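Local atomic coordinates of tetraacyldisaccharide 4'-kinase (Aquifex aeolicus, PDB entry 4EHX), a protein that catalyses transfer of the gamma-phosphate of ATP to the 4'-position of a tetraacyldisaccharide 1-phosphate, forming lipid IVA. Residues 262-267 with 282-287. Sequence-based numbering, arbitrary orientation.
Sequences YDYSDF and LIKLQG
Asp263 OD1 is held twice within its own loop: Ser265 OG reaches it on the syn side at 3.0 Å, and the backbone N of Ser265 adds a weak bond, closing an Asx turn. The side chain of Asp263 leaves the backbone away from residues 282-287, while its backbone O lies 4.2 Å from Lys284 CB. No hydrogen bond joins the two segments; they meet mainly through apolar side-chain atoms. The Lys284 and Tyr264 side chains cross at about a right angle, with Lys284 CD at the ring edge, 3.9 Å from Tyr264 CD2. A bend at chi2 (137°) carries the same methylene past the carbonyl of Tyr262. Leu285 CD1 sits over one face of Tyr264, near the rim, and Tyr262 points its CD2 edge at the centre of the opposite face. The other methyl, Leu285 CD2, touches both Tyr264 CB and the Phe267 ring, meeting the ring obliquely, 3.4 Å from Phe267 CD2. Tyr264 OH is hydrogen-bonded to Asp281 in helix 279-282, and Phe267 packs on Phe232 of strand 229-233. This largely apolar patch joins the loop between strands 252-257 and 275-277 to the loop, with its type I turn Leu282-Leu285, linking helix 279-282 with strand 291-300.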
ATOM      1  N   TYR A 262      -1.887  14.594 -13.162  1.00147.81           N
ATOM      2  CA  TYR A 262      -2.274  14.250 -14.526  1.00131.60           C
ATOM      3  C   TYR A 262      -3.291  13.112 -14.593  1.00122.62           C
ATOM      4  O   TYR A 262      -3.032  11.997 -14.130  1.00119.66           O
ATOM      5  CB  TYR A 262      -1.036  13.917 -15.362  1.00122.08           C
ATOM      6  CG  TYR A 262      -1.248  14.071 -16.848  1.00115.78           C
ATOM      7  CD1 TYR A 262      -1.829  15.219 -17.369  1.00115.12           C
ATOM      8  CD2 TYR A 262      -0.854  13.075 -17.733  1.00111.51           C
ATOM      9  CE1 TYR A 262      -2.024  15.368 -18.727  1.00115.80           C
ATOM     10  CE2 TYR A 262      -1.044  13.214 -19.097  1.00111.07           C
ATOM     11  CZ  TYR A 262      -1.631  14.363 -19.588  1.00112.46           C
ATOM     12  OH  TYR A 262      -1.820  14.504 -20.945  1.00108.92           O
ATOM     13  N   ASP A 263      -4.452  13.412 -15.171  1.00115.99           N
ATOM     14  CA  ASP A 263      -5.509  12.424 -15.357  1.00107.00           C
ATOM     15  C   ASP A 263      -5.443  11.799 -16.753  1.00 98.81           C
ATOM     16  O   ASP A 263      -6.361  11.093 -17.174  1.00 98.78           O
ATOM     17  CB  ASP A 263      -6.889  13.048 -15.095  1.00104.15           C
ATOM     18  CG  ASP A 263      -7.336  13.997 -16.201  1.00103.29           C
ATOM     19  OD1 ASP A 263      -6.479  14.490 -16.966  1.00105.55           O
ATOM     20  OD2 ASP A 263      -8.556  14.254 -16.294  1.00 97.56           O
ATOM     21  N   TYR A 264      -4.344  12.061 -17.455  1.00 85.99           N
ATOM     22  CA  TYR A 264      -4.100  11.504 -18.785  1.00 75.15           C
ATOM     23  C   TYR A 264      -5.280  11.663 -19.735  1.00 83.58           C
ATOM     24  O   TYR A 264      -5.647  10.733 -20.453  1.00 79.76           O
ATOM     25  CB  TYR A 264      -3.654  10.041 -18.691  1.00 66.70           C
ATOM     26  CG  TYR A 264      -2.299   9.913 -18.047  1.00 64.27           C
ATOM     27  CD1 TYR A 264      -1.138   9.983 -18.810  1.00 61.05           C
ATOM     28  CD2 TYR A 264      -2.174   9.760 -16.669  1.00 64.20           C
ATOM     29  CE1 TYR A 264       0.109   9.888 -18.222  1.00 65.47           C
ATOM     30  CE2 TYR A 264      -0.932   9.663 -16.073  1.00 62.30           C
ATOM     31  CZ  TYR A 264       0.205   9.728 -16.855  1.00 63.08           C
ATOM     32  OH  TYR A 264       1.445   9.631 -16.271  1.00 65.24           O
ATOM     33  N   SER A 265      -5.863  12.857 -19.734  1.00 95.16           N
ATOM     34  CA  SER A 265      -6.943  13.183 -20.652  1.00101.76           C
ATOM     35  C   SER A 265      -6.381  13.505 -22.032  1.00 99.97           C
ATOM     36  O   SER A 265      -7.049  13.305 -23.045  1.00 98.44           O
ATOM     37  CB  SER A 265      -7.769  14.357 -20.116  1.00106.30           C
ATOM     38  OG  SER A 265      -6.939  15.441 -19.731  1.00109.82           O
ATOM     39  N   ASP A 266      -5.141  13.989 -22.062  1.00100.28           N
ATOM     40  CA  ASP A 266      -4.492  14.380 -23.312  1.00 95.96           C
ATOM     41  C   ASP A 266      -3.381  13.425 -23.750  1.00 81.79           C
ATOM     42  O   ASP A 266      -2.605  13.749 -24.650  1.00 81.25           O
ATOM     43  CB  ASP A 266      -3.927  15.801 -23.204  1.00105.27           C
ATOM     44  CG  ASP A 266      -4.970  16.871 -23.480  1.00115.23           C
ATOM     45  OD1 ASP A 266      -6.154  16.660 -23.143  1.00115.91           O
ATOM     46  OD2 ASP A 266      -4.603  17.927 -24.039  1.00122.01           O
ATOM     47  N   PHE A 267      -3.299  12.253 -23.124  1.00 68.68           N
ATOM     48  CA  PHE A 267      -2.261  11.284 -23.482  1.00 64.65           C
ATOM     49  C   PHE A 267      -2.528  10.628 -24.845  1.00 61.51           C
ATOM     50  O   PHE A 267      -3.608  10.071 -25.076  1.00 51.84           O
ATOM     51  CB  PHE A 267      -2.091  10.219 -22.396  1.00 67.49           C
ATOM     52  CG  PHE A 267      -0.922   9.311 -22.630  1.00 65.62           C
ATOM     53  CD1 PHE A 267       0.374   9.799 -22.552  1.00 61.98           C
ATOM     54  CD2 PHE A 267      -1.114   7.977 -22.941  1.00 63.45           C
ATOM     55  CE1 PHE A 267       1.453   8.975 -22.780  1.00 61.77           C
ATOM     56  CE2 PHE A 267      -0.035   7.144 -23.164  1.00 62.97           C
ATOM     57  CZ  PHE A 267       1.250   7.645 -23.084  1.00 59.36           C
ATOM     58  N   LEU A 282      -0.933   3.795 -14.687  1.00 30.35           N
ATOM     59  CA  LEU A 282      -1.520   2.804 -15.574  1.00 32.95           C
ATOM     60  C   LEU A 282      -3.036   2.712 -15.414  1.00 33.07           C
ATOM     61  O   LEU A 282      -3.733   2.384 -16.366  1.00 33.72           O
ATOM     62  CB  LEU A 282      -0.860   1.443 -15.338  1.00 28.07           C
ATOM     63  CG  LEU A 282      -1.252   0.278 -16.247  1.00 34.27           C
ATOM     64  CD1 LEU A 282      -0.872   0.545 -17.724  1.00 33.57           C
ATOM     65  CD2 LEU A 282      -0.601  -0.992 -15.732  1.00 31.55           C
ATOM     66  N   ILE A 283      -3.553   3.001 -14.219  1.00 30.72           N
ATOM     67  CA  ILE A 283      -4.992   2.855 -13.990  1.00 35.34           C
ATOM     68  C   ILE A 283      -5.796   3.812 -14.870  1.00 46.11           C
ATOM     69  O   ILE A 283      -6.978   3.588 -15.111  1.00 41.73           O
ATOM     70  CB  ILE A 283      -5.405   3.029 -12.504  1.00 41.87           C
ATOM     71  CG1 ILE A 283      -4.953   4.382 -11.962  1.00 38.98           C
ATOM     72  CG2 ILE A 283      -4.855   1.899 -11.654  1.00 37.22           C
ATOM     73  CD1 ILE A 283      -5.417   4.654 -10.535  1.00 46.10           C
ATOM     74  N   LYS A 284      -5.141   4.858 -15.367  1.00 41.28           N
ATOM     75  CA  LYS A 284      -5.819   5.878 -16.161  1.00 42.06           C
ATOM     76  C   LYS A 284      -5.668   5.621 -17.652  1.00 40.88           C
ATOM     77  O   LYS A 284      -6.160   6.391 -18.476  1.00 47.07           O
ATOM     78  CB  LYS A 284      -5.285   7.270 -15.808  1.00 40.88           C
ATOM     79  CG  LYS A 284      -5.536   7.671 -14.364  1.00 48.13           C
ATOM     80  CD  LYS A 284      -4.314   8.337 -13.759  1.00 59.76           C
ATOM     81  CE  LYS A 284      -4.514   8.620 -12.279  1.00 70.70           C
ATOM     82  NZ  LYS A 284      -5.653   9.549 -12.054  1.00 73.05           N
ATOM     83  N   LEU A 285      -4.993   4.528 -17.993  1.00 35.12           N
ATOM     84  CA  LEU A 285      -4.678   4.216 -19.381  1.00 34.19           C
ATOM     85  C   LEU A 285      -5.125   2.813 -19.772  1.00 37.78           C
ATOM     86  O   LEU A 285      -4.531   2.181 -20.651  1.00 41.74           O
ATOM     87  CB  LEU A 285      -3.179   4.367 -19.627  1.00 33.63           C
ATOM     88  CG  LEU A 285      -2.640   5.784 -19.458  1.00 42.65           C
ATOM     89  CD1 LEU A 285      -1.124   5.773 -19.409  1.00 50.14           C
ATOM     90  CD2 LEU A 285      -3.146   6.659 -20.602  1.00 37.03           C
ATOM     91  N   GLN A 286      -6.170   2.315 -19.127  1.00 37.74           N
ATOM     92  CA  GLN A 286      -6.629   0.967 -19.439  1.00 39.55           C
ATOM     93  C   GLN A 286      -7.177   0.912 -20.856  1.00 42.93           C
ATOM     94  O   GLN A 286      -7.822   1.853 -21.322  1.00 42.02           O
ATOM     95  CB  GLN A 286      -7.678   0.508 -18.425  1.00 39.71           C
ATOM     96  CG  GLN A 286      -7.142   0.535 -16.995  1.00 51.44           C
ATOM     97  CD  GLN A 286      -8.192   0.175 -15.972  1.00 49.03           C
ATOM     98  OE1 GLN A 286      -8.920  -0.805 -16.133  1.00 50.82           O
ATOM     99  NE2 GLN A 286      -8.282   0.971 -14.915  1.00 34.51           N
ATOM    100  N   GLY A 287      -6.912  -0.182 -21.555  1.00 48.47           N
ATOM    101  CA  GLY A 287      -7.351  -0.271 -22.934  1.00 64.21           C
ATOM    102  C   GLY A 287      -6.223   0.008 -23.906  1.00 64.61           C
ATOM    103  O   GLY A 287      -6.158  -0.607 -24.969  1.00 72.55           O
TER